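Local coordinates for Low molecular weight phosphotyrosine phosphatase family protein (Streptococcus pyogenes, PDB 5GOT) that probably removes phosphate from phosphotyrosine in proteins by hydrolysis, as a low molecular weight protein tyrosine phosphatase, at residues S15-F20 / S53-Y58; E19-S24 / E124-V129; R36-W41 / K91-M96. All coordinates share one frame; numbering follows the deposited sequence.

Contact 1. Residues S15-F20 / S53-Y58; sequences SPMAEF and SILKTY
Met17, Phe20, Ile54 and Leu55 form a buried, wholly apolar helix-to-helix contact, in which helix 49-57 packs against helix 14-23. The two segments run nearly parallel, with a signed crossing angle of -23°, but their axes stay 11.0 Å apart, a gap filled by a long methionine and by branched Ile54 and Leu55. In Met17, CG stands anti to the backbone N (chi1 -165°), and a bend at the thioether (chi3 -66°) carries the terminal methyl to Ile54, with CE 4.0 Å from CG2 of that residue. The first bond of the Leu55 side chain is directed toward helix 14-23, and its two methyls divide the work: CD2 lies 4.2 Å from Met17 CG, while CD1 sits 4.3 Å from Phe20 CB and meets the Phe20 ring obliquely. Glu19 CG covers one face of that ring, 4.0 Å above its plane. Met, Ile and Leu suit such a gap, since all bury surface without needing polar partners. Tyr62 touches Phe20 and Leu55, and helix 122-140 meets Met17 and Ile54. Helix 14-23 follows strand 2-8 and the loop that, in this phosphatase family, carries the phosphate-binding signature; the contact thus probably packs the helix that follows the P-loop.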
ATOM      1  N   SER A  15      -1.186  -1.548  -4.731  1.00 17.44           N
ATOM      2  CA  SER A  15      -0.444  -1.541  -3.474  1.00 20.55           C
ATOM      3  C   SER A  15       1.004  -1.078  -3.648  1.00 21.70           C
ATOM      4  O   SER A  15       1.500  -0.354  -2.772  1.00 21.68           O
ATOM      5  CB  SER A  15      -0.485  -2.913  -2.779  1.00 23.71           C
ATOM      6  OG  SER A  15      -0.050  -3.969  -3.616  1.00 21.34           O
ATOM      7  N   PRO A  16       1.728  -1.436  -4.731  1.00 21.80           N
ATOM      8  CA  PRO A  16       3.060  -0.823  -4.907  1.00 19.93           C
ATOM      9  C   PRO A  16       2.984   0.677  -5.086  1.00 19.84           C
ATOM     10  O   PRO A  16       3.872   1.412  -4.624  1.00 21.73           O
ATOM     11  CB  PRO A  16       3.626  -1.508  -6.164  1.00 22.84           C
ATOM     12  CG  PRO A  16       2.782  -2.672  -6.407  1.00 25.51           C
ATOM     13  CD  PRO A  16       1.421  -2.369  -5.831  1.00 20.09           C
ATOM     14  N   MET A  17       1.947   1.163  -5.762  1.00 19.90           N
ATOM     15  CA  MET A  17       1.825   2.607  -5.905  1.00 22.09           C
ATOM     16  C   MET A  17       1.733   3.273  -4.536  1.00 21.83           C
ATOM     17  O   MET A  17       2.405   4.280  -4.281  1.00 22.23           O
ATOM     18  CB  MET A  17       0.615   2.971  -6.764  1.00 20.20           C
ATOM     19  CG  MET A  17       0.660   4.427  -7.249  1.00 19.52           C
ATOM     20  SD  MET A  17      -0.848   4.940  -8.063  1.00 23.16           S
ATOM     21  CE  MET A  17      -0.786   3.877  -9.508  1.00 22.14           C
ATOM     22  N   ALA A  18       0.946   2.691  -3.625  1.00 22.89           N
ATOM     23  CA  ALA A  18       0.811   3.264  -2.289  1.00 21.66           C
ATOM     24  C   ALA A  18       2.137   3.222  -1.543  1.00 20.71           C
ATOM     25  O   ALA A  18       2.522   4.209  -0.900  1.00 21.66           O
ATOM     26  CB  ALA A  18      -0.278   2.528  -1.498  1.00 21.29           C
ATOM     27  N   GLU A  19       2.862   2.098  -1.645  1.00 22.12           N
ATOM     28  CA  GLU A  19       4.167   1.969  -1.002  1.00 22.99           C
ATOM     29  C   GLU A  19       5.064   3.148  -1.338  1.00 24.63           C
ATOM     30  O   GLU A  19       5.545   3.860  -0.451  1.00 24.72           O
ATOM     31  CB  GLU A  19       4.848   0.656  -1.417  1.00 21.44           C
ATOM     32  CG  GLU A  19       6.305   0.564  -0.958  1.00 24.01           C
ATOM     33  CD  GLU A  19       6.986  -0.767  -1.286  1.00 25.55           C
ATOM     34  OE1 GLU A  19       6.330  -1.703  -1.792  1.00 24.95           O
ATOM     35  OE2 GLU A  19       8.201  -0.872  -1.032  1.00 26.20           O
ATOM     36  N   PHE A  20       5.262   3.399  -2.635  1.00 25.24           N
ATOM     37  CA  PHE A  20       6.254   4.393  -3.016  1.00 25.71           C
ATOM     38  C   PHE A  20       5.716   5.814  -2.916  1.00 23.58           C
ATOM     39  O   PHE A  20       6.493   6.734  -2.645  1.00 25.94           O
ATOM     40  CB  PHE A  20       6.807   4.046  -4.403  1.00 24.37           C
ATOM     41  CG  PHE A  20       7.556   2.742  -4.404  1.00 27.03           C
ATOM     42  CD1 PHE A  20       8.760   2.630  -3.719  1.00 27.74           C
ATOM     43  CD2 PHE A  20       7.025   1.609  -5.004  1.00 24.48           C
ATOM     44  CE1 PHE A  20       9.446   1.409  -3.665  1.00 28.36           C
ATOM     45  CE2 PHE A  20       7.710   0.390  -4.977  1.00 28.65           C
ATOM     46  CZ  PHE A  20       8.922   0.290  -4.301  1.00 28.47           C
ATOM     47  N   SER A  53       4.721   3.956 -14.962  1.00 25.43           N
ATOM     48  CA  SER A  53       4.557   5.180 -15.741  1.00 27.41           C
ATOM     49  C   SER A  53       4.043   6.322 -14.877  1.00 31.02           C
ATOM     50  O   SER A  53       4.534   7.457 -14.968  1.00 29.01           O
ATOM     51  CB  SER A  53       3.605   4.926 -16.906  1.00 30.05           C
ATOM     52  OG  SER A  53       3.356   6.131 -17.606  1.00 38.80           O
ATOM     53  N   ILE A  54       3.048   6.047 -14.036  1.00 26.62           N
ATOM     54  CA  ILE A  54       2.522   7.080 -13.155  1.00 27.31           C
ATOM     55  C   ILE A  54       3.616   7.617 -12.243  1.00 27.35           C
ATOM     56  O   ILE A  54       3.771   8.836 -12.088  1.00 31.40           O
ATOM     57  CB  ILE A  54       1.324   6.535 -12.356  1.00 28.33           C
ATOM     58  CG1 ILE A  54       0.039   6.956 -13.051  1.00 29.06           C
ATOM     59  CG2 ILE A  54       1.362   7.003 -10.919  1.00 30.15           C
ATOM     60  CD1 ILE A  54      -0.143   8.461 -13.127  1.00 27.50           C
ATOM     61  N   LEU A  55       4.402   6.720 -11.632  1.00 30.71           N
ATOM     62  CA  LEU A  55       5.404   7.163 -10.668  1.00 29.64           C
ATOM     63  C   LEU A  55       6.493   7.988 -11.349  1.00 35.34           C
ATOM     64  O   LEU A  55       6.967   8.987 -10.791  1.00 36.49           O
ATOM     65  CB  LEU A  55       6.007   5.960  -9.928  1.00 29.81           C
ATOM     66  CG  LEU A  55       5.099   5.078  -9.043  1.00 28.34           C
ATOM     67  CD1 LEU A  55       5.830   3.821  -8.608  1.00 27.80           C
ATOM     68  CD2 LEU A  55       4.565   5.819  -7.818  1.00 25.50           C
ATOM     69  N   LYS A  56       6.901   7.589 -12.557  1.00 35.85           N
ATOM     70  CA  LYS A  56       7.879   8.380 -13.298  1.00 34.49           C
ATOM     71  C   LYS A  56       7.323   9.762 -13.616  1.00 35.73           C
ATOM     72  O   LYS A  56       8.006  10.775 -13.426  1.00 43.09           O
ATOM     73  CB  LYS A  56       8.283   7.655 -14.582  1.00 32.82           C
ATOM     74  CG  LYS A  56       9.094   6.372 -14.392  1.00 38.15           C
ATOM     75  CD  LYS A  56       9.720   5.962 -15.736  1.00 42.59           C
ATOM     76  CE  LYS A  56      10.285   4.554 -15.737  1.00 43.59           C
ATOM     77  NZ  LYS A  56       9.666   3.704 -16.800  1.00 41.01           N
ATOM     78  N   THR A  57       6.069   9.817 -14.080  1.00 34.83           N
ATOM     79  CA  THR A  57       5.450  11.087 -14.460  1.00 32.45           C
ATOM     80  C   THR A  57       5.456  12.078 -13.307  1.00 38.18           C
ATOM     81  O   THR A  57       5.685  13.280 -13.504  1.00 35.32           O
ATOM     82  CB  THR A  57       4.021  10.842 -14.941  1.00 31.85           C
ATOM     83  OG1 THR A  57       4.050  10.092 -16.154  1.00 32.22           O
ATOM     84  CG2 THR A  57       3.287  12.154 -15.179  1.00 35.87           C
ATOM     85  N   TYR A  58       5.199  11.601 -12.092  1.00 37.90           N
ATOM     86  CA  TYR A  58       5.182  12.470 -10.932  1.00 36.38           C
ATOM     87  C   TYR A  58       6.507  12.458 -10.178  1.00 38.21           C
ATOM     88  O   TYR A  58       6.585  12.999  -9.073  1.00 39.26           O
ATOM     89  CB  TYR A  58       4.009  12.090 -10.023  1.00 35.35           C
ATOM     90  CG  TYR A  58       2.682  12.440 -10.666  1.00 33.00           C
ATOM     91  CD1 TYR A  58       2.195  13.739 -10.623  1.00 32.91           C
ATOM     92  CD2 TYR A  58       1.939  11.486 -11.347  1.00 32.24           C
ATOM     93  CE1 TYR A  58       0.991  14.076 -11.223  1.00 38.63           C
ATOM     94  CE2 TYR A  58       0.729  11.809 -11.946  1.00 31.74           C
ATOM     95  CZ  TYR A  58       0.265  13.111 -11.888  1.00 34.73           C
ATOM     96  OH  TYR A  58      -0.932  13.460 -12.478  1.00 39.44           O
TER

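Contact 2. Residues E19-S24 / E124-V129; sequences EFVMKS and ETYQLV
Val21 packs against both Tyr126 and Val129 of helix 122-140, and these three buried side chains make up the tight part of the contact. CG2 of Val21, set anti to the carbonyl carbon, meets the Tyr126 ring obliquely, 4.0 Å from CE1. The Val21 CB, at 4.1 Å, rests on CG1 of Val129; with CG1 anti to the backbone N (chi1 162°), this branch is the one that meets Val21. Short, beta-branched valines fill the 7.5 Å between the CA atoms of Val21 and Val129 with methyls close to the backbone, while Tyr126 brings its ring from farther along its helix. Nothing polar crosses between the segments. The solvent side is looser, with Lys23 and Ser24 exposed. Lys23 reaches back one turn in a salt bridge, its NZ 2.7 Å from Glu19 OE2, on the anti lone pair of that oxygen; Glu19 itself is buried and also bonds Ser35. Ser24 folds back: its OG donates to Val21 O at 2.7 Å, in the carbonyl plane, and its backbone N bonds to the same oxygen. Among the neighbours, Met22 packs on Met31 and Ile33 of strand 31-37, Tyr126 stacks with Tyr58, and Cys133 of helix 122-140 also touches Val21.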
ATOM      1  N   GLU A  19       2.862   2.098  -1.645  1.00 22.12           N
ATOM      2  CA  GLU A  19       4.167   1.969  -1.002  1.00 22.99           C
ATOM      3  C   GLU A  19       5.064   3.148  -1.338  1.00 24.63           C
ATOM      4  O   GLU A  19       5.545   3.860  -0.451  1.00 24.72           O
ATOM      5  CB  GLU A  19       4.848   0.656  -1.417  1.00 21.44           C
ATOM      6  CG  GLU A  19       6.305   0.564  -0.958  1.00 24.01           C
ATOM      7  CD  GLU A  19       6.986  -0.767  -1.286  1.00 25.55           C
ATOM      8  OE1 GLU A  19       6.330  -1.703  -1.792  1.00 24.95           O
ATOM      9  OE2 GLU A  19       8.201  -0.872  -1.032  1.00 26.20           O
ATOM     10  N   PHE A  20       5.262   3.399  -2.635  1.00 25.24           N
ATOM     11  CA  PHE A  20       6.254   4.393  -3.016  1.00 25.71           C
ATOM     12  C   PHE A  20       5.716   5.814  -2.916  1.00 23.58           C
ATOM     13  O   PHE A  20       6.493   6.734  -2.645  1.00 25.94           O
ATOM     14  CB  PHE A  20       6.807   4.046  -4.403  1.00 24.37           C
ATOM     15  CG  PHE A  20       7.556   2.742  -4.404  1.00 27.03           C
ATOM     16  CD1 PHE A  20       8.760   2.630  -3.719  1.00 27.74           C
ATOM     17  CD2 PHE A  20       7.025   1.609  -5.004  1.00 24.48           C
ATOM     18  CE1 PHE A  20       9.446   1.409  -3.665  1.00 28.36           C
ATOM     19  CE2 PHE A  20       7.710   0.390  -4.977  1.00 28.65           C
ATOM     20  CZ  PHE A  20       8.922   0.290  -4.301  1.00 28.47           C
ATOM     21  N   VAL A  21       4.410   6.028  -3.087  1.00 23.87           N
ATOM     22  CA  VAL A  21       3.860   7.346  -2.790  1.00 23.17           C
ATOM     23  C   VAL A  21       3.993   7.640  -1.294  1.00 26.99           C
ATOM     24  O   VAL A  21       4.435   8.723  -0.895  1.00 25.87           O
ATOM     25  CB  VAL A  21       2.400   7.458  -3.269  1.00 22.35           C
ATOM     26  CG1 VAL A  21       1.788   8.779  -2.811  1.00 24.28           C
ATOM     27  CG2 VAL A  21       2.322   7.359  -4.796  1.00 25.50           C
ATOM     28  N   MET A  22       3.647   6.668  -0.442  1.00 24.89           N
ATOM     29  CA  MET A  22       3.808   6.884   0.995  1.00 25.88           C
ATOM     30  C   MET A  22       5.273   7.127   1.345  1.00 27.96           C
ATOM     31  O   MET A  22       5.592   8.004   2.158  1.00 30.97           O
ATOM     32  CB  MET A  22       3.269   5.687   1.782  1.00 25.59           C
ATOM     33  CG  MET A  22       3.100   5.967   3.270  1.00 21.85           C
ATOM     34  SD  MET A  22       1.675   7.002   3.543  1.00 27.35           S
ATOM     35  CE  MET A  22       1.880   7.442   5.279  1.00 30.94           C
ATOM     36  N   LYS A  23       6.182   6.376   0.722  1.00 25.44           N
ATOM     37  CA  LYS A  23       7.599   6.566   0.985  1.00 32.44           C
ATOM     38  C   LYS A  23       8.077   7.944   0.561  1.00 35.23           C
ATOM     39  O   LYS A  23       9.083   8.430   1.091  1.00 36.81           O
ATOM     40  CB  LYS A  23       8.415   5.486   0.280  1.00 27.92           C
ATOM     41  CG  LYS A  23       8.342   4.129   0.953  1.00 29.47           C
ATOM     42  CD  LYS A  23       9.238   3.137   0.238  1.00 29.08           C
ATOM     43  CE  LYS A  23       9.522   1.915   1.092  1.00 27.38           C
ATOM     44  NZ  LYS A  23       9.918   0.754   0.269  1.00 24.31           N
ATOM     45  N   SER A  24       7.369   8.597  -0.359  1.00 30.77           N
ATOM     46  CA  SER A  24       7.781   9.918  -0.798  1.00 32.26           C
ATOM     47  C   SER A  24       7.353  11.020   0.158  1.00 35.22           C
ATOM     48  O   SER A  24       7.804  12.159  -0.004  1.00 35.06           O
ATOM     49  CB  SER A  24       7.233  10.210  -2.204  1.00 29.70           C
ATOM     50  OG  SER A  24       5.875  10.638  -2.171  1.00 29.85           O
ATOM     51  N   GLU A 124      -6.367   8.471 -12.139  1.00 23.21           N
ATOM     52  CA  GLU A 124      -7.339   8.413 -11.047  1.00 26.26           C
ATOM     53  C   GLU A 124      -6.765   7.669  -9.849  1.00 27.78           C
ATOM     54  O   GLU A 124      -6.916   8.107  -8.702  1.00 24.73           O
ATOM     55  CB  GLU A 124      -8.636   7.742 -11.514  1.00 26.11           C
ATOM     56  CG  GLU A 124      -9.693   7.574 -10.385  1.00 32.08           C
ATOM     57  CD  GLU A 124     -11.022   6.960 -10.858  1.00 35.92           C
ATOM     58  OE1 GLU A 124     -11.015   5.934 -11.583  1.00 35.94           O
ATOM     59  OE2 GLU A 124     -12.088   7.507 -10.497  1.00 46.79           O
ATOM     60  N   THR A 125      -6.103   6.534 -10.106  1.00 24.34           N
ATOM     61  CA  THR A 125      -5.486   5.754  -9.036  1.00 21.99           C
ATOM     62  C   THR A 125      -4.467   6.590  -8.281  1.00 24.83           C
ATOM     63  O   THR A 125      -4.449   6.614  -7.042  1.00 25.69           O
ATOM     64  CB  THR A 125      -4.808   4.498  -9.608  1.00 23.29           C
ATOM     65  OG1 THR A 125      -5.750   3.740 -10.376  1.00 22.70           O
ATOM     66  CG2 THR A 125      -4.251   3.623  -8.483  1.00 20.54           C
ATOM     67  N   TYR A 126      -3.600   7.280  -9.018  1.00 22.81           N
ATOM     68  CA  TYR A 126      -2.567   8.071  -8.369  1.00 23.34           C
ATOM     69  C   TYR A 126      -3.183   9.140  -7.481  1.00 23.17           C
ATOM     70  O   TYR A 126      -2.782   9.301  -6.324  1.00 27.78           O
ATOM     71  CB  TYR A 126      -1.641   8.701  -9.409  1.00 26.31           C
ATOM     72  CG  TYR A 126      -0.688   9.688  -8.788  1.00 25.84           C
ATOM     73  CD1 TYR A 126       0.424   9.257  -8.091  1.00 24.90           C
ATOM     74  CD2 TYR A 126      -0.923  11.057  -8.872  1.00 29.67           C
ATOM     75  CE1 TYR A 126       1.282  10.156  -7.492  1.00 29.54           C
ATOM     76  CE2 TYR A 126      -0.061  11.962  -8.277  1.00 31.08           C
ATOM     77  CZ  TYR A 126       1.035  11.501  -7.589  1.00 28.13           C
ATOM     78  OH  TYR A 126       1.897  12.393  -7.003  1.00 35.11           O
ATOM     79  N   GLN A 127      -4.165   9.882  -8.003  1.00 24.31           N
ATOM     80  CA  GLN A 127      -4.753  10.967  -7.218  1.00 25.37           C
ATOM     81  C   GLN A 127      -5.387  10.438  -5.935  1.00 24.79           C
ATOM     82  O   GLN A 127      -5.257  11.054  -4.872  1.00 24.74           O
ATOM     83  CB  GLN A 127      -5.790  11.736  -8.043  1.00 26.41           C
ATOM     84  CG  GLN A 127      -5.256  12.396  -9.320  1.00 27.54           C
ATOM     85  CD  GLN A 127      -4.150  13.415  -9.052  1.00 34.12           C
ATOM     86  OE1 GLN A 127      -4.036  13.966  -7.952  1.00 33.30           O
ATOM     87  NE2 GLN A 127      -3.330  13.672 -10.065  1.00 36.63           N
ATOM     88  N   LEU A 128      -6.072   9.293  -6.011  1.00 22.06           N
ATOM     89  CA  LEU A 128      -6.709   8.742  -4.811  1.00 25.88           C
ATOM     90  C   LEU A 128      -5.696   8.136  -3.851  1.00 24.51           C
ATOM     91  O   LEU A 128      -5.886   8.191  -2.627  1.00 23.88           O
ATOM     92  CB  LEU A 128      -7.753   7.705  -5.213  1.00 22.54           C
ATOM     93  CG  LEU A 128      -8.884   8.381  -5.977  1.00 31.28           C
ATOM     94  CD1 LEU A 128      -9.794   7.366  -6.636  1.00 36.43           C
ATOM     95  CD2 LEU A 128      -9.661   9.284  -5.028  1.00 29.95           C
ATOM     96  N   VAL A 129      -4.632   7.529  -4.380  1.00 23.37           N
ATOM     97  CA  VAL A 129      -3.593   6.970  -3.522  1.00 23.76           C
ATOM     98  C   VAL A 129      -2.839   8.088  -2.827  1.00 24.57           C
ATOM     99  O   VAL A 129      -2.497   7.998  -1.643  1.00 24.27           O
ATOM    100  CB  VAL A 129      -2.651   6.093  -4.362  1.00 21.35           C
ATOM    101  CG1 VAL A 129      -1.333   5.853  -3.633  1.00 20.74           C
ATOM    102  CG2 VAL A 129      -3.335   4.796  -4.689  1.00 21.07           C
TER

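Contact 3. Residues R36-W41 / K91-M96; sequences RATSDW and KNLKEM
Thr38 and Leu93 bring the two backbones closest, with 6.5 Å between their CA atoms. Residues 36-37 close strand 31-37; Thr38 then turns to near-helical backbone angles and leads into a loop, which passes beside helix 87-96. Just beyond it, Ser39 OG accepts from Trp41 N at 3.0 Å in a nearly straight bond (167°), an ST turn, while Ser39 CB lies over one face of the indole. On the loop side nearly all the contact falls to buried Thr38, and threonine suits the place because its methyl meets apolar atoms while its hydroxyl meets water. CG2, anti to the carbonyl carbon, approaches Leu93 CG at 4.1 Å, the two side chains crossing at about a right angle. On the other branch, a water 2.8 Å from Thr38 OG1 accepts from Asn92 ND2 at 3.0 Å. Met96, bent at its thioether, lays CE 3.5 Å from Thr38 O, a van der Waals approach to an oxygen that takes a hydrogen bond from Gln70. Leu93 continues inward to Val7, Phe76 and Ile105. With no direct hydrogen bond between them, the two segments are joined by apolar contact and one water bridge.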
ATOM      1  N   ARG A  36       2.391  -5.972  -0.356  1.00 24.13           N
ATOM      2  CA  ARG A  36       2.251  -7.405  -0.581  1.00 23.99           C
ATOM      3  C   ARG A  36       0.985  -7.691  -1.373  1.00 21.17           C
ATOM      4  O   ARG A  36       0.115  -6.825  -1.545  1.00 23.81           O
ATOM      5  CB  ARG A  36       2.186  -8.187   0.740  1.00 23.64           C
ATOM      6  CG  ARG A  36       3.417  -8.111   1.606  1.00 27.21           C
ATOM      7  CD  ARG A  36       4.525  -9.064   1.162  1.00 27.77           C
ATOM      8  NE  ARG A  36       5.562  -9.076   2.184  1.00 29.70           N
ATOM      9  CZ  ARG A  36       6.506  -8.147   2.292  1.00 30.94           C
ATOM     10  NH1 ARG A  36       6.564  -7.146   1.415  1.00 29.05           N
ATOM     11  NH2 ARG A  36       7.392  -8.218   3.277  1.00 29.78           N
ATOM     12  N   ALA A  37       0.868  -8.944  -1.804  1.00 19.31           N
ATOM     13  CA  ALA A  37      -0.297  -9.470  -2.503  1.00 23.94           C
ATOM     14  C   ALA A  37      -1.061 -10.426  -1.597  1.00 24.42           C
ATOM     15  O   ALA A  37      -0.464 -11.128  -0.781  1.00 23.97           O
ATOM     16  CB  ALA A  37       0.108 -10.227  -3.773  1.00 23.65           C
ATOM     17  N   THR A  38      -2.388 -10.484  -1.762  1.00 22.81           N
ATOM     18  CA  THR A  38      -3.114 -11.555  -1.075  1.00 25.13           C
ATOM     19  C   THR A  38      -2.916 -12.896  -1.770  1.00 28.88           C
ATOM     20  O   THR A  38      -2.960 -13.941  -1.112  1.00 26.65           O
ATOM     21  CB  THR A  38      -4.617 -11.253  -0.972  1.00 24.09           C
ATOM     22  OG1 THR A  38      -5.199 -11.210  -2.279  1.00 24.84           O
ATOM     23  CG2 THR A  38      -4.852  -9.925  -0.282  1.00 22.72           C
ATOM     24  N   SER A  39      -2.691 -12.888  -3.085  1.00 28.22           N
ATOM     25  CA  SER A  39      -2.602 -14.100  -3.892  1.00 28.01           C
ATOM     26  C   SER A  39      -1.180 -14.347  -4.375  1.00 30.74           C
ATOM     27  O   SER A  39      -0.280 -13.519  -4.203  1.00 27.65           O
ATOM     28  CB  SER A  39      -3.513 -14.015  -5.111  1.00 29.50           C
ATOM     29  OG  SER A  39      -2.873 -13.245  -6.118  1.00 28.18           O
ATOM     30  N   ASP A  40      -1.029 -15.518  -5.015  1.00 28.71           N
ATOM     31  CA  ASP A  40       0.105 -16.009  -5.793  1.00 35.53           C
ATOM     32  C   ASP A  40       0.165 -15.457  -7.200  1.00 32.28           C
ATOM     33  O   ASP A  40       1.181 -15.653  -7.874  1.00 31.36           O
ATOM     34  CB  ASP A  40       0.006 -17.531  -5.955  1.00 31.38           C
ATOM     35  CG  ASP A  40       1.003 -18.248  -5.150  1.00 42.16           C
ATOM     36  OD1 ASP A  40       1.804 -17.559  -4.478  1.00 47.46           O
ATOM     37  OD2 ASP A  40       1.003 -19.500  -5.185  1.00 49.07           O
ATOM     38  N   TRP A  41      -0.913 -14.835  -7.668  1.00 28.29           N
ATOM     39  CA  TRP A  41      -1.222 -14.817  -9.090  1.00 32.96           C
ATOM     40  C   TRP A  41      -0.250 -13.983  -9.919  1.00 32.04           C
ATOM     41  O   TRP A  41      -0.260 -14.107 -11.145  1.00 32.76           O
ATOM     42  CB  TRP A  41      -2.657 -14.328  -9.276  1.00 30.75           C
ATOM     43  CG  TRP A  41      -3.670 -15.219  -8.600  1.00 31.99           C
ATOM     44  CD1 TRP A  41      -3.420 -16.368  -7.894  1.00 31.00           C
ATOM     45  CD2 TRP A  41      -5.091 -15.043  -8.581  1.00 34.03           C
ATOM     46  NE1 TRP A  41      -4.594 -16.912  -7.444  1.00 31.27           N
ATOM     47  CE2 TRP A  41      -5.636 -16.118  -7.845  1.00 32.78           C
ATOM     48  CE3 TRP A  41      -5.957 -14.076  -9.109  1.00 31.88           C
ATOM     49  CZ2 TRP A  41      -7.004 -16.254  -7.628  1.00 30.74           C
ATOM     50  CZ3 TRP A  41      -7.317 -14.218  -8.898  1.00 31.30           C
ATOM     51  CH2 TRP A  41      -7.828 -15.297  -8.159  1.00 29.75           C
ATOM     52  N   LYS A  91     -11.176  -8.471   3.105  1.00 29.37           N
ATOM     53  CA  LYS A  91     -11.814  -9.743   3.446  1.00 33.50           C
ATOM     54  C   LYS A  91     -10.840 -10.899   3.291  1.00 33.66           C
ATOM     55  O   LYS A  91     -10.730 -11.760   4.170  1.00 36.36           O
ATOM     56  CB  LYS A  91     -13.042  -9.988   2.564  1.00 38.57           C
ATOM     57  CG  LYS A  91     -14.136  -8.949   2.658  1.00 41.21           C
ATOM     58  CD  LYS A  91     -15.211  -9.206   1.599  1.00 44.31           C
ATOM     59  CE  LYS A  91     -15.967  -7.922   1.227  1.00 44.81           C
ATOM     60  NZ  LYS A  91     -16.604  -7.293   2.419  1.00 47.07           N
ATOM     61  N   ASN A  92     -10.119 -10.930   2.169  1.00 32.40           N
ATOM     62  CA  ASN A  92      -9.187 -12.024   1.934  1.00 32.08           C
ATOM     63  C   ASN A  92      -8.053 -12.011   2.944  1.00 33.88           C
ATOM     64  O   ASN A  92      -7.612 -13.074   3.395  1.00 30.78           O
ATOM     65  CB  ASN A  92      -8.652 -11.958   0.507  1.00 31.69           C
ATOM     66  CG  ASN A  92      -9.683 -12.379  -0.507  1.00 35.56           C
ATOM     67  OD1 ASN A  92     -10.439 -13.317  -0.272  1.00 40.53           O
ATOM     68  ND2 ASN A  92      -9.733 -11.679  -1.636  1.00 33.30           N
ATOM     69  N   LEU A  93      -7.583 -10.818   3.332  1.00 32.42           N
ATOM     70  CA  LEU A  93      -6.546 -10.737   4.358  1.00 28.15           C
ATOM     71  C   LEU A  93      -7.006 -11.365   5.662  1.00 31.99           C
ATOM     72  O   LEU A  93      -6.209 -12.001   6.366  1.00 31.34           O
ATOM     73  CB  LEU A  93      -6.139  -9.286   4.594  1.00 27.96           C
ATOM     74  CG  LEU A  93      -5.108  -8.714   3.613  1.00 23.64           C
ATOM     75  CD1 LEU A  93      -5.100  -7.187   3.706  1.00 23.41           C
ATOM     76  CD2 LEU A  93      -3.739  -9.276   3.913  1.00 22.31           C
ATOM     77  N   LYS A  94      -8.286 -11.195   6.006  1.00 32.26           N
ATOM     78  CA  LYS A  94      -8.776 -11.725   7.273  1.00 33.99           C
ATOM     79  C   LYS A  94      -8.947 -13.242   7.217  1.00 33.34           C
ATOM     80  O   LYS A  94      -8.591 -13.940   8.174  1.00 36.99           O
ATOM     81  CB  LYS A  94     -10.083 -11.030   7.663  1.00 29.20           C
ATOM     82  CG  LYS A  94      -9.893  -9.592   8.158  1.00 26.81           C
ATOM     83  CD  LYS A  94     -11.232  -8.938   8.433  1.00 29.12           C
ATOM     84  CE  LYS A  94     -11.081  -7.493   8.874  1.00 26.87           C
ATOM     85  NZ  LYS A  94     -12.397  -6.830   8.974  1.00 26.87           N
ATOM     86  N   GLU A  95      -9.459 -13.777   6.102  1.00 34.48           N
ATOM     87  CA  GLU A  95      -9.667 -15.224   6.026  1.00 39.95           C
ATOM     88  C   GLU A  95      -8.340 -15.968   5.966  1.00 40.50           C
ATOM     89  O   GLU A  95      -8.139 -16.956   6.683  1.00 43.17           O
ATOM     90  CB  GLU A  95     -10.532 -15.608   4.819  1.00 39.27           C
ATOM     91  CG  GLU A  95     -11.681 -14.671   4.464  1.00 43.13           C
ATOM     92  CD  GLU A  95     -12.750 -14.532   5.549  1.00 53.27           C
ATOM     93  OE1 GLU A  95     -12.658 -15.165   6.643  1.00 54.76           O
ATOM     94  OE2 GLU A  95     -13.736 -13.778   5.317  1.00 51.32           O
ATOM     95  N   MET A  96      -7.411 -15.504   5.124  1.00 37.71           N
ATOM     96  CA  MET A  96      -6.143 -16.213   4.994  1.00 35.08           C
ATOM     97  C   MET A  96      -5.350 -16.214   6.293  1.00 35.36           C
ATOM     98  O   MET A  96      -4.512 -17.103   6.492  1.00 38.21           O
ATOM     99  CB  MET A  96      -5.312 -15.625   3.844  1.00 37.07           C
ATOM    100  CG  MET A  96      -4.751 -14.232   4.066  1.00 33.56           C
ATOM    101  SD  MET A  96      -4.007 -13.584   2.547  1.00 32.13           S
ATOM    102  CE  MET A  96      -2.673 -14.777   2.274  1.00 28.34           C
TER
HETATM  103  O   HOH W   1      -7.600  -9.686  -2.347  1.00 29.12           O

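Contacts 1 and 2 are neighbours, their centres 6 Å apart, because both start from helix 14-23, which meets both helix 49-57 and helix 122-140. They touch directly, as where Met17 SD comes within 3.6 Å of Tyr126 CA, and form one three-helix cluster. Contact 3 lies about 21 Å from each, centre to centre, across the chain's middle, where the end of edge strand 31-37 meets helix 87-96; it touches contact 1 where Ser15 OG lies 3.5 Å from Arg36 O. Along the chain contacts 1 and 3 alternate, while contact 3 is nested within the long loop that contact 2 closes. Helix 14-23 links adjacent parallel strands 2-8 and 31-37 in a beta-alpha-beta crossover.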